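Local coordinates for protein magnesium transporter MgtE (Enterococcus faecalis, PDB 2OUX) that probably carries magnesium ions across the cell membrane as a homodimer, this chain being its cytosolic part, with a helical N domain and a pair of CBS domains, at residues A[18-23]-A[48-53]; A[59-64]-A[93-98]; A[183-188]-A[211-216]; A[146-151]-A[171-176]; A[154-159]-A[201-206]. All coordinates share one frame; numbering follows the deposited sequence.

Contact 1. Residues A[18-23]-A[48-53]; sequences TLKNQQ and EKDRQH
L19, near the C-terminal end of helix 8-20, reaches across to D50 and H53 on helix 48-57, two residues three positions apart and so on one face of that helix. Its CB makes none of the close contacts; the fork at the end of the chain makes them. CG stands anti to the backbone N (chi1 -174°), which carries both methyls out to the other helix. There CD1 lies 3.6 Å from H53 CB, and CD2 lies 3.7 Å from D50 CB. CD2 also passes 3.9 Å from D50 O, a backbone oxygen already inside a helix. A branched leucine suits the place, since one buried residue covers the stems of two polar ones while their polar groups extend beyond it.

The second touch comes from Q22, where helix 8-20 ends in a Schellman motif: Q22 takes a positive phi of 48°, and Q23 N reaches back to T18 O at 2.8 Å. The Q22 side chain, extended past CG, crosses that of H53 at about a right angle and brings NE2 to 3.6 Å from H53 ND1. The amide plane is turned 54° from the ring, and no hydrogen bond forms between them; NE2 instead makes a weak one to Y57 OH. K20 merely brushes D50, its CG 4.2 Å from OD1, while its ammonium leads away.

The contact lies at the surface of the helical N-terminal part, where L19 also packs on F27 of helix 24-31 and on L46 in the loop before helix 48-57.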
# COMPACT_ATOMS: atom_id res chain seq x y z
N THR A 18 8.47 14.15 30.69
CA THR A 18 9.70 14.68 30.13
C THR A 18 9.39 16.06 29.57
O THR A 18 10.24 16.94 29.55
CB THR A 18 10.25 13.81 28.98
OG1 THR A 18 9.47 14.03 27.80
CG2 THR A 18 10.19 12.33 29.34
N LEU A 19 8.14 16.23 29.14
CA LEU A 19 7.70 17.50 28.58
C LEU A 19 7.67 18.57 29.66
O LEU A 19 8.26 19.64 29.50
CB LEU A 19 6.31 17.33 27.96
CG LEU A 19 5.73 18.53 27.21
CD1 LEU A 19 6.74 19.02 26.17
CD2 LEU A 19 4.43 18.12 26.53
N LYS A 20 6.98 18.27 30.76
CA LYS A 20 6.88 19.22 31.87
C LYS A 20 8.27 19.53 32.45
O LYS A 20 8.63 20.69 32.60
CB LYS A 20 5.94 18.66 32.95
CG LYS A 20 4.50 18.52 32.46
CD LYS A 20 3.59 17.88 33.51
CE LYS A 20 3.47 18.74 34.77
NZ LYS A 20 2.59 18.11 35.80
N ASN A 21 9.04 18.49 32.76
CA ASN A 21 10.38 18.68 33.30
C ASN A 21 11.31 19.30 32.27
O ASN A 21 12.50 19.45 32.51
CB ASN A 21 10.98 17.34 33.75
CG ASN A 21 10.26 16.76 34.95
OD1 ASN A 21 10.61 15.69 35.43
ND2 ASN A 21 9.25 17.47 35.43
N GLN A 22 10.75 19.66 31.12
CA GLN A 22 11.52 20.27 30.04
C GLN A 22 12.82 19.55 29.71
O GLN A 22 13.88 20.17 29.57
CB GLN A 22 11.79 21.74 30.36
CG GLN A 22 10.51 22.58 30.40
CD GLN A 22 10.76 24.07 30.24
OE1 GLN A 22 10.95 24.79 31.23
NE2 GLN A 22 10.79 24.54 29.00
N GLN A 23 12.73 18.23 29.58
CA GLN A 23 13.87 17.38 29.24
C GLN A 23 13.84 17.19 27.72
O GLN A 23 13.51 16.11 27.23
CB GLN A 23 13.73 16.02 29.94
CG GLN A 23 13.41 16.10 31.43
CD GLN A 23 13.05 14.75 32.04
OE1 GLN A 23 13.86 13.82 32.05
NE2 GLN A 23 11.83 14.63 32.56
N GLU A 48 -3.07 23.82 26.07
CA GLU A 48 -2.37 24.83 25.29
C GLU A 48 -0.94 25.08 25.76
O GLU A 48 -0.06 25.40 24.96
CB GLU A 48 -3.15 26.14 25.32
CG GLU A 48 -2.34 27.33 24.84
CD GLU A 48 -3.14 28.61 24.81
OE1 GLU A 48 -3.85 28.89 25.81
OE2 GLU A 48 -3.06 29.34 23.80
N LYS A 49 -0.71 24.92 27.06
CA LYS A 49 0.62 25.15 27.62
C LYS A 49 1.64 24.14 27.09
O LYS A 49 2.70 24.51 26.59
CB LYS A 49 0.55 25.09 29.15
CG LYS A 49 -0.51 25.99 29.74
CD LYS A 49 -0.68 25.79 31.25
CE LYS A 49 0.49 26.38 32.04
NZ LYS A 49 0.25 26.27 33.52
N ASP A 50 1.31 22.86 27.21
CA ASP A 50 2.20 21.82 26.76
C ASP A 50 2.42 21.83 25.24
O ASP A 50 3.48 21.44 24.76
CB ASP A 50 1.69 20.46 27.23
CG ASP A 50 1.62 20.36 28.75
OD1 ASP A 50 2.59 20.76 29.41
OD2 ASP A 50 0.61 19.87 29.28
N ARG A 51 1.43 22.29 24.48
CA ARG A 51 1.59 22.34 23.02
C ARG A 51 2.73 23.30 22.70
O ARG A 51 3.56 23.04 21.84
CB ARG A 51 0.33 22.85 22.33
CG ARG A 51 -0.90 21.97 22.46
CD ARG A 51 -1.99 22.47 21.52
NE ARG A 51 -3.32 22.21 22.05
CZ ARG A 51 -4.20 23.15 22.36
NH1 ARG A 51 -3.90 24.43 22.18
NH2 ARG A 51 -5.39 22.82 22.85
N GLN A 52 2.75 24.42 23.42
CA GLN A 52 3.77 25.44 23.23
C GLN A 52 5.18 24.88 23.42
O GLN A 52 6.06 25.12 22.59
CB GLN A 52 3.53 26.60 24.20
CG GLN A 52 2.36 27.49 23.82
CD GLN A 52 2.50 28.08 22.41
OE1 GLN A 52 3.60 28.37 21.96
NE2 GLN A 52 1.37 28.27 21.74
N HIS A 53 5.38 24.14 24.50
CA HIS A 53 6.69 23.53 24.78
C HIS A 53 7.04 22.64 23.61
O HIS A 53 8.17 22.65 23.12
CB HIS A 53 6.65 22.66 26.03
CG HIS A 53 6.52 23.43 27.30
ND1 HIS A 53 7.45 24.34 27.73
CD2 HIS A 53 5.55 23.42 28.26
CE1 HIS A 53 7.08 24.86 28.88
NE2 HIS A 53 5.93 24.30 29.22

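Contact 2. Residues A[59-64]-A[93-98]; sequences SPKELA and LAEMYT
K61 and A64, near the start of helix 60-67, pass close to E95 and M96 in the turn between helices 86-93 and 98-107, the A64 and M96 CA atoms being 4.8 Å apart. Both pieces belong to the MgtE intracellular N domain, an all-helical unit. The helix opens with a capping box: S59 OG accepts from E62 N, and E62 OE1 accepts from S59 N, so the N-cap residue and the first turn hold each other through reciprocal side-chain to backbone bonds.

The close spacing suits A64, whose methyl is the whole of its side chain. Its CB lies 3.6 Å from E95 CB and 3.7 Å from CG of M96, a selenomethionine in this crystal. M96 is buried, its side chain about 7 Å from a bound magnesium ion, so the turn approaches the metal region while E95 turns to helix 60-67.

Next to the alanine, K61 and E95 form a salt bridge whose aliphatic parts also touch: K61 CG lies 3.5 Å from E95 CG. A bend at chi2 (-55°) folds the glutamate back so that it crosses the lysine stem at a slant. K61 runs extended as far as CE and turns only at its last torsion (-59°), which swings the ammonium in over the carboxylate. NZ is 3.0 Å from E95 OE1, and its hydrogen bond to E95 OE2, 2.8 Å long, arrives from above, 56° out of the carboxylate plane.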
# COMPACT_ATOMS: atom_id res chain seq x y z
N SER A 59 11.15 20.59 15.12
CA SER A 59 11.38 21.45 13.97
C SER A 59 10.10 21.48 13.14
O SER A 59 9.22 20.65 13.31
CB SER A 59 12.51 20.89 13.12
OG SER A 59 12.09 19.69 12.49
N PRO A 60 9.99 22.46 12.22
CA PRO A 60 8.79 22.52 11.39
C PRO A 60 8.61 21.24 10.58
O PRO A 60 7.48 20.78 10.38
CB PRO A 60 9.06 23.74 10.52
CG PRO A 60 9.77 24.66 11.49
CD PRO A 60 10.77 23.70 12.12
N LYS A 61 9.71 20.66 10.11
CA LYS A 61 9.64 19.41 9.35
C LYS A 61 9.05 18.33 10.23
O LYS A 61 8.11 17.65 9.84
CB LYS A 61 11.02 18.95 8.89
CG LYS A 61 11.66 19.82 7.83
CD LYS A 61 12.98 19.22 7.35
CE LYS A 61 13.76 20.19 6.46
NZ LYS A 61 13.00 20.63 5.24
N GLU A 62 9.61 18.17 11.43
CA GLU A 62 9.13 17.16 12.35
C GLU A 62 7.65 17.35 12.73
O GLU A 62 6.90 16.39 12.84
CB GLU A 62 10.00 17.15 13.61
CG GLU A 62 11.48 16.89 13.28
CD GLU A 62 12.39 16.98 14.49
OE1 GLU A 62 12.11 17.80 15.38
OE2 GLU A 62 13.40 16.25 14.53
N LEU A 63 7.24 18.60 12.92
CA LEU A 63 5.85 18.84 13.27
C LEU A 63 4.94 18.56 12.07
O LEU A 63 3.81 18.12 12.22
CB LEU A 63 5.66 20.28 13.74
CG LEU A 63 4.38 20.48 14.54
CD1 LEU A 63 4.50 19.76 15.87
CD2 LEU A 63 4.14 21.96 14.75
N ALA A 64 5.46 18.80 10.88
CA ALA A 64 4.71 18.56 9.66
C ALA A 64 4.43 17.06 9.46
O ALA A 64 3.36 16.67 9.01
CB ALA A 64 5.46 19.12 8.46
N LEU A 93 3.85 24.30 7.20
CA LEU A 93 2.92 24.04 6.11
C LEU A 93 3.71 23.69 4.86
O LEU A 93 3.29 22.85 4.06
CB LEU A 93 2.03 25.27 5.82
CG LEU A 93 0.86 25.54 6.77
CD1 LEU A 93 0.40 26.99 6.61
CD2 LEU A 93 -0.29 24.57 6.48
N ALA A 94 4.87 24.33 4.71
CA ALA A 94 5.73 24.10 3.56
C ALA A 94 6.42 22.73 3.61
O ALA A 94 6.97 22.28 2.61
CB ALA A 94 6.78 25.20 3.47
N GLU A 95 6.40 22.08 4.77
CA GLU A 95 7.04 20.78 4.91
C GLU A 95 6.07 19.61 4.83
O GLU A 95 6.49 18.47 4.62
CB GLU A 95 7.81 20.70 6.24
CG GLU A 95 9.07 21.54 6.29
CD GLU A 95 10.02 21.23 5.16
OE1 GLU A 95 10.07 20.06 4.71
OE2 GLU A 95 10.74 22.15 4.72
N MSE A 96 4.78 19.87 5.00
CA MSE A 96 3.78 18.81 4.94
C MSE A 96 3.68 18.34 3.50
O MSE A 96 4.18 18.99 2.59
CB MSE A 96 2.40 19.34 5.36
CG MSE A 96 2.27 19.79 6.81
SE MSE A 96 0.59 20.72 7.19
CE MSE A 96 -0.66 19.26 6.90
N TYR A 97 3.04 17.19 3.28
CA TYR A 97 2.84 16.74 1.91
C TYR A 97 1.80 17.69 1.35
O TYR A 97 0.82 18.05 2.02
CB TYR A 97 2.33 15.30 1.88
CG TYR A 97 3.43 14.33 2.18
CD1 TYR A 97 4.50 14.17 1.30
CD2 TYR A 97 3.44 13.61 3.38
CE1 TYR A 97 5.56 13.32 1.60
CE2 TYR A 97 4.50 12.76 3.69
CZ TYR A 97 5.56 12.62 2.80
OH TYR A 97 6.61 11.79 3.10
N THR A 98 2.02 18.12 0.11
CA THR A 98 1.12 19.06 -0.54
C THR A 98 -0.37 18.77 -0.39
O THR A 98 -1.14 19.66 -0.06
CB THR A 98 1.47 19.16 -2.00
OG1 THR A 98 2.89 19.38 -2.12
CG2 THR A 98 0.72 20.34 -2.64

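Contact 3. Residues A[183-188]-A[211-216]; sequences NHLVGV and VISVHV
The junction of the two CBS domains brings V211, in the segment leading to strand 214-215 of the second, against L185, G187 and V188 on strand 185-190, an outer strand of the first domain's sheet. V211 is at the centre of the contact, with L185 and V188 meeting it from strand 185-190. The V188 and V211 side chains meet at an oblique angle, V188 CG1 lying 3.6 Å from V211 CB and 3.7 Å from V211 CG2. V188 CG1 takes the place between its own N and carbonyl carbon (chi1 62°), which turns this methyl to V211.

The other branch of V211 rests on backbone: CG1 lies 4.0 Å from G187 N. V186 and G187 form a classic beta bulge opposite V178 on strand 175-179. G187 is almost fully extended, and its backbone N and CA line the strand where the methyl rests.

L185 continues the apolar strip. It points CD2 toward the neighbouring segment, 4.2 Å from V211 CG2 and 3.9 Å from S213 CB, so the serine takes part mainly through its carbon. L185 also packs on Y177 and T238, the latter from a strand of the second domain. Y177, a magnesium-binding residue, lies against V188, whose side chain is about 5 Å from a bound magnesium ion.

No hydrogen bond joins the two segments. Branched aliphatic groups hold them by van der Waals packing that partly shields their methyls from water, while backbone pairing is made outside this contact, by V186 and G187 with V178 and by V188 with N208.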
# COMPACT_ATOMS: atom_id res chain seq x y z
N ASN A 183 7.96 15.26 -19.60
CA ASN A 183 7.24 14.79 -18.43
C ASN A 183 5.96 14.03 -18.80
O ASN A 183 4.96 14.08 -18.08
CB ASN A 183 6.90 15.95 -17.51
CG ASN A 183 6.42 15.48 -16.16
OD1 ASN A 183 7.03 14.60 -15.55
ND2 ASN A 183 5.32 16.06 -15.68
N HIS A 184 6.01 13.34 -19.93
CA HIS A 184 4.90 12.52 -20.39
C HIS A 184 5.05 11.18 -19.67
O HIS A 184 6.16 10.63 -19.61
CB HIS A 184 5.00 12.28 -21.90
CG HIS A 184 4.51 13.42 -22.73
ND1 HIS A 184 5.00 13.68 -23.99
CD2 HIS A 184 3.53 14.33 -22.50
CE1 HIS A 184 4.35 14.71 -24.51
NE2 HIS A 184 3.45 15.13 -23.62
N LEU A 185 3.96 10.66 -19.10
CA LEU A 185 3.99 9.38 -18.40
C LEU A 185 4.04 8.28 -19.45
O LEU A 185 3.07 8.08 -20.19
CB LEU A 185 2.74 9.22 -17.54
CG LEU A 185 2.57 7.89 -16.79
CD1 LEU A 185 3.77 7.63 -15.86
CD2 LEU A 185 1.26 7.92 -16.01
N VAL A 186 5.15 7.57 -19.52
CA VAL A 186 5.30 6.52 -20.52
C VAL A 186 5.52 5.11 -19.98
O VAL A 186 5.63 4.15 -20.75
CB VAL A 186 6.47 6.85 -21.48
CG1 VAL A 186 6.19 8.18 -22.18
CG2 VAL A 186 7.79 6.91 -20.70
N GLY A 187 5.58 4.96 -18.66
CA GLY A 187 5.79 3.64 -18.10
C GLY A 187 5.85 3.63 -16.59
O GLY A 187 5.76 4.67 -15.93
N VAL A 188 6.02 2.43 -16.03
CA VAL A 188 6.09 2.28 -14.58
C VAL A 188 6.79 0.98 -14.22
O VAL A 188 6.80 0.03 -15.01
CB VAL A 188 4.67 2.25 -13.96
CG1 VAL A 188 3.88 1.05 -14.49
CG2 VAL A 188 4.76 2.19 -12.45
N VAL A 211 1.00 1.15 -18.14
CA VAL A 211 0.81 1.84 -16.87
C VAL A 211 -0.60 2.40 -16.78
O VAL A 211 -1.09 3.04 -17.70
CB VAL A 211 1.84 2.98 -16.71
CG1 VAL A 211 1.84 3.88 -17.94
CG2 VAL A 211 1.53 3.78 -15.46
N ILE A 212 -1.26 2.11 -15.67
CA ILE A 212 -2.62 2.54 -15.40
C ILE A 212 -2.56 3.90 -14.69
O ILE A 212 -1.79 4.08 -13.75
CB ILE A 212 -3.36 1.54 -14.47
CG1 ILE A 212 -3.45 0.16 -15.14
CG2 ILE A 212 -4.75 2.05 -14.14
CD1 ILE A 212 -2.14 -0.62 -15.08
N SER A 213 -3.39 4.84 -15.14
CA SER A 213 -3.43 6.16 -14.55
C SER A 213 -4.85 6.71 -14.66
O SER A 213 -5.69 6.13 -15.33
CB SER A 213 -2.46 7.11 -15.25
OG SER A 213 -2.83 7.32 -16.60
N VAL A 214 -5.08 7.83 -13.98
CA VAL A 214 -6.37 8.50 -13.98
C VAL A 214 -6.15 9.95 -14.40
O VAL A 214 -5.02 10.45 -14.34
CB VAL A 214 -7.02 8.47 -12.57
CG1 VAL A 214 -7.23 7.03 -12.14
CG2 VAL A 214 -6.12 9.20 -11.57
N HIS A 215 -7.23 10.61 -14.82
CA HIS A 215 -7.16 12.01 -15.25
C HIS A 215 -7.41 12.91 -14.05
O HIS A 215 -8.23 12.61 -13.20
CB HIS A 215 -8.21 12.28 -16.34
CG HIS A 215 -8.20 13.69 -16.85
ND1 HIS A 215 -7.19 14.19 -17.64
CD2 HIS A 215 -9.08 14.71 -16.68
CE1 HIS A 215 -7.44 15.45 -17.94
NE2 HIS A 215 -8.58 15.79 -17.36
N VAL A 216 -6.70 14.03 -13.99
CA VAL A 216 -6.84 14.95 -12.86
C VAL A 216 -8.28 15.39 -12.54
O VAL A 216 -8.59 15.73 -11.39
CB VAL A 216 -5.93 16.18 -13.06
CG1 VAL A 216 -6.34 16.95 -14.31
CG2 VAL A 216 -5.96 17.05 -11.83

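Contact 4. Residues A[146-151]-A[171-176]; sequences EFVSIV and ETIYYV
V148 is the apolar centre, its two methyls serving different neighbours: CG2 lies alongside I173 CG2 at 3.9 Å, the two side chains pointing the same way, and CG1 stands 4.0 Å from V176 CG1. I150 meets that same V176 methyl from another direction, at about a right angle, with its CG1 3.8 Å away. With V176 CG1 anti to its own N (chi1 -178°), this methyl is turned to the 146-151 segment and touches both. Beta-branched residues suit this layer of strand and helix, where V148, I150 and I173 also pack on helix 156-166.

The arrangement is the beta-alpha-beta unit of the first CBS domain: strands 149-150 and 175-179 run parallel, with helix 156-166 crossing between them. Toward the start of the strands a water links the two segments. It accepts from V148 N and donates to T172 O (2.6 Å) and Y175 O (2.8 Å), satisfying three backbone groups. T172 itself forms an ST turn, its OG1 accepting from Y174 N, and the Y174 ring stacks on Y174 of the second subunit.

At the polar edge E171 N gives E146 O a short hydrogen bond of 2.6 Å, the donor tilted 17° from the carbonyl plane. The E146 carboxylate turns outward to T144 OG1 and T98 OG1.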
# COMPACT_ATOMS: atom_id res chain seq x y z
N GLU A 146 4.55 14.56 -4.33
CA GLU A 146 5.82 13.91 -4.02
C GLU A 146 5.94 12.46 -4.48
O GLU A 146 5.90 11.54 -3.67
CB GLU A 146 6.08 14.04 -2.52
CG GLU A 146 6.03 15.49 -2.03
CD GLU A 146 4.60 16.01 -1.82
OE1 GLU A 146 3.65 15.21 -1.93
OE2 GLU A 146 4.43 17.21 -1.53
N PHE A 147 6.11 12.27 -5.79
CA PHE A 147 6.25 10.94 -6.39
C PHE A 147 7.64 10.82 -7.03
O PHE A 147 8.32 11.82 -7.26
CB PHE A 147 5.18 10.73 -7.46
CG PHE A 147 5.20 11.76 -8.57
CD1 PHE A 147 6.20 11.74 -9.54
CD2 PHE A 147 4.25 12.78 -8.62
CE1 PHE A 147 6.26 12.72 -10.54
CE2 PHE A 147 4.30 13.77 -9.61
CZ PHE A 147 5.31 13.74 -10.57
N VAL A 148 8.04 9.60 -7.34
CA VAL A 148 9.34 9.37 -7.96
C VAL A 148 9.21 9.10 -9.45
O VAL A 148 8.50 8.19 -9.87
CB VAL A 148 10.06 8.15 -7.33
CG1 VAL A 148 11.44 7.98 -7.97
CG2 VAL A 148 10.17 8.33 -5.83
N SER A 149 9.91 9.89 -10.25
CA SER A 149 9.88 9.69 -11.69
C SER A 149 11.30 9.66 -12.26
O SER A 149 12.19 10.36 -11.78
CB SER A 149 9.06 10.80 -12.37
OG SER A 149 9.47 12.08 -11.92
N ILE A 150 11.51 8.83 -13.27
CA ILE A 150 12.81 8.70 -13.91
C ILE A 150 12.60 8.56 -15.41
O ILE A 150 11.47 8.43 -15.88
CB ILE A 150 13.55 7.44 -13.43
CG1 ILE A 150 12.70 6.20 -13.72
CG2 ILE A 150 13.88 7.55 -11.96
CD1 ILE A 150 13.42 4.88 -13.56
N VAL A 151 13.70 8.60 -16.17
CA VAL A 151 13.63 8.44 -17.62
C VAL A 151 13.97 7.00 -17.95
O VAL A 151 14.65 6.32 -17.18
CB VAL A 151 14.65 9.35 -18.35
CG1 VAL A 151 14.30 10.80 -18.13
CG2 VAL A 151 16.07 9.04 -17.88
N GLU A 171 6.44 10.72 -1.25
CA GLU A 171 5.33 10.11 -0.50
C GLU A 171 5.66 8.62 -0.42
O GLU A 171 5.75 8.04 0.65
CB GLU A 171 4.00 10.24 -1.26
CG GLU A 171 2.98 11.25 -0.73
CD GLU A 171 2.21 10.77 0.48
OE1 GLU A 171 1.65 9.66 0.47
OE2 GLU A 171 2.15 11.52 1.46
N THR A 172 5.82 8.02 -1.59
CA THR A 172 6.13 6.61 -1.69
C THR A 172 7.12 6.38 -2.82
O THR A 172 7.15 7.14 -3.79
CB THR A 172 4.87 5.78 -1.99
OG1 THR A 172 5.18 4.39 -1.91
CG2 THR A 172 4.34 6.10 -3.39
N ILE A 173 7.92 5.34 -2.69
CA ILE A 173 8.90 4.99 -3.70
C ILE A 173 8.60 3.58 -4.16
O ILE A 173 9.34 3.01 -4.94
CB ILE A 173 10.34 5.03 -3.14
CG1 ILE A 173 10.56 3.89 -2.14
CG2 ILE A 173 10.60 6.38 -2.48
CD1 ILE A 173 12.02 3.64 -1.82
N TYR A 174 7.49 3.01 -3.68
CA TYR A 174 7.16 1.64 -4.03
C TYR A 174 6.72 1.47 -5.47
O TYR A 174 6.57 0.35 -5.96
CB TYR A 174 6.14 1.08 -3.04
CG TYR A 174 6.78 0.96 -1.66
CD1 TYR A 174 8.14 0.67 -1.54
CD2 TYR A 174 6.05 1.17 -0.49
CE1 TYR A 174 8.77 0.62 -0.29
CE2 TYR A 174 6.67 1.12 0.77
CZ TYR A 174 8.04 0.84 0.86
OH TYR A 174 8.66 0.80 2.08
N TYR A 175 6.53 2.59 -6.15
CA TYR A 175 6.20 2.59 -7.57
C TYR A 175 7.11 3.67 -8.12
O TYR A 175 7.22 4.74 -7.52
CB TYR A 175 4.74 2.96 -7.83
CG TYR A 175 3.77 1.81 -7.70
CD1 TYR A 175 3.97 0.63 -8.41
CD2 TYR A 175 2.67 1.89 -6.86
CE1 TYR A 175 3.10 -0.43 -8.30
CE2 TYR A 175 1.78 0.83 -6.73
CZ TYR A 175 2.01 -0.33 -7.45
OH TYR A 175 1.15 -1.39 -7.33
N VAL A 176 7.78 3.39 -9.23
CA VAL A 176 8.64 4.38 -9.85
C VAL A 176 8.07 4.66 -11.23
O VAL A 176 7.97 3.75 -12.06
CB VAL A 176 10.08 3.87 -10.00
CG1 VAL A 176 10.96 4.95 -10.61
CG2 VAL A 176 10.63 3.46 -8.64
O HOH W 1 6.62 7.23 -6.37

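Contact 5. Residues A[154-159]-A[201-206]; sequences QTVRSA and TLIADI
Two backbone hydrogen bonds tie Q154-V156 to T201-I203. I203 N donates to Q154 O at 2.7 Å, and V156 N to T201 O at 3.1 Å, both arriving nearly along the C=O axis. They flank T155 and L202, which form one isolated antiparallel bridge of the non-hydrogen-bonded kind.

Weaker CA-H...O contacts accompany these bonds. T155 CA approaches T201 O to 3.2 Å, and L202 CA approaches Q154 O, so each carbonyl receives an N-H and a C-H together.

In the first CBS domain this bridge joins the start of helix 156-166 to the chain that returns after strand 185-190. T155 is the N-cap: its OG1 lies between N and carbonyl carbon (chi1 59°) and accepts from S158 N, a role a threonine hydroxyl fits well. That rotation sets CG2 beside N, where it meets L202 CD1 at 3.8 Å on the outer side of the bridge.

Apolar packing occupies the inner side. V156 CG1 meets I206 CD1 at 3.8 Å, the two side chains at about a right angle. I203 sends its long branch past Q154 O, with CG1 3.3 Å from that oxygen, to place CD1 3.8 Å from A159 CB. Alanine, having just a methyl, lets the isoleucine come close to the helix, and both residues pack further on I150 of strand 149-150, while V156 and I203 share L194.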
# COMPACT_ATOMS: atom_id res chain seq x y z
N GLN A 154 17.92 4.77 -18.66
CA GLN A 154 18.73 4.84 -17.47
C GLN A 154 18.86 3.41 -16.95
O GLN A 154 18.05 2.55 -17.28
CB GLN A 154 18.03 5.75 -16.46
CG GLN A 154 18.52 5.69 -15.05
CD GLN A 154 17.85 6.74 -14.19
OE1 GLN A 154 16.66 6.99 -14.31
NE2 GLN A 154 18.62 7.37 -13.31
N THR A 155 19.88 3.15 -16.14
CA THR A 155 20.08 1.83 -15.57
C THR A 155 19.41 1.73 -14.20
O THR A 155 19.12 2.76 -13.58
CB THR A 155 21.56 1.54 -15.37
OG1 THR A 155 22.10 2.54 -14.50
CG2 THR A 155 22.30 1.56 -16.70
N VAL A 156 19.20 0.51 -13.72
CA VAL A 156 18.57 0.33 -12.42
C VAL A 156 19.53 0.88 -11.37
O VAL A 156 19.11 1.46 -10.36
CB VAL A 156 18.27 -1.17 -12.12
CG1 VAL A 156 17.65 -1.84 -13.34
CG2 VAL A 156 19.52 -1.88 -11.69
N ARG A 157 20.83 0.71 -11.62
CA ARG A 157 21.84 1.21 -10.71
C ARG A 157 21.62 2.70 -10.50
O ARG A 157 21.72 3.21 -9.39
CB ARG A 157 23.23 0.97 -11.30
CG ARG A 157 24.37 1.64 -10.55
CD ARG A 157 25.70 1.37 -11.26
NE ARG A 157 25.63 1.76 -12.67
CZ ARG A 157 25.49 3.01 -13.10
NH1 ARG A 157 25.41 4.01 -12.24
NH2 ARG A 157 25.42 3.26 -14.40
N SER A 158 21.32 3.39 -11.59
CA SER A 158 21.08 4.82 -11.57
C SER A 158 19.73 5.15 -10.91
O SER A 158 19.62 6.09 -10.13
CB SER A 158 21.11 5.35 -13.01
OG SER A 158 20.97 6.74 -13.05
N ALA A 159 18.71 4.35 -11.21
CA ALA A 159 17.40 4.56 -10.62
C ALA A 159 17.49 4.33 -9.11
O ALA A 159 16.93 5.08 -8.31
CB ALA A 159 16.40 3.58 -11.24
N THR A 201 21.13 -3.46 -16.05
CA THR A 201 19.92 -3.51 -16.86
C THR A 201 19.33 -2.11 -17.09
O THR A 201 19.36 -1.25 -16.21
CB THR A 201 18.85 -4.38 -16.20
OG1 THR A 201 19.42 -5.66 -15.88
CG2 THR A 201 17.67 -4.57 -17.15
N LEU A 202 18.79 -1.88 -18.29
CA LEU A 202 18.19 -0.60 -18.62
C LEU A 202 16.72 -0.54 -18.24
O LEU A 202 15.93 -1.40 -18.63
CB LEU A 202 18.35 -0.30 -20.11
CG LEU A 202 19.55 0.59 -20.50
CD1 LEU A 202 20.82 0.05 -19.88
CD2 LEU A 202 19.66 0.64 -22.03
N ILE A 203 16.36 0.49 -17.48
CA ILE A 203 14.99 0.69 -17.03
C ILE A 203 14.02 0.44 -18.17
O ILE A 203 13.00 -0.22 -17.99
CB ILE A 203 14.79 2.15 -16.49
CG1 ILE A 203 15.55 2.33 -15.17
CG2 ILE A 203 13.31 2.47 -16.35
CD1 ILE A 203 15.07 1.40 -14.06
N ALA A 204 14.36 0.95 -19.35
CA ALA A 204 13.52 0.81 -20.54
C ALA A 204 13.27 -0.64 -20.92
O ALA A 204 12.29 -0.95 -21.60
CB ALA A 204 14.15 1.55 -21.71
N ASP A 205 14.15 -1.53 -20.48
CA ASP A 205 13.99 -2.94 -20.81
C ASP A 205 13.14 -3.74 -19.83
O ASP A 205 12.66 -4.82 -20.17
CB ASP A 205 15.36 -3.61 -20.96
CG ASP A 205 16.04 -3.25 -22.27
OD1 ASP A 205 15.32 -3.16 -23.29
OD2 ASP A 205 17.28 -3.07 -22.29
N ILE A 206 12.94 -3.21 -18.63
CA ILE A 206 12.14 -3.92 -17.64
C ILE A 206 10.89 -3.18 -17.18
O ILE A 206 10.10 -3.72 -16.40
CB ILE A 206 12.99 -4.29 -16.41
CG1 ILE A 206 13.72 -3.04 -15.89
CG2 ILE A 206 13.97 -5.40 -16.77
CD1 ILE A 206 14.36 -3.23 -14.54

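From the N terminus, contact 1 closes the first loop, joining helices 8-20 and 48-57, and contact 2 closes the next, tying helix 60-67 to the turn before helix 98-107; both lie in the helical part and follow in series. T98 of contact 2 then reaches E146 of contact 4 through a probable hydrogen bond (OG1 to OE2, 2.7 Å), linking N domain and first CBS domain. Contacts 4 and 5 cross in sequence, and I150 packs on I203 and A159. Contact 5 in turn crosses contact 3, which joins the first CBS domain to the second. Contacts 4 and 3 are in series but share one sheet, through neighbouring strands 175-179 and 185-190.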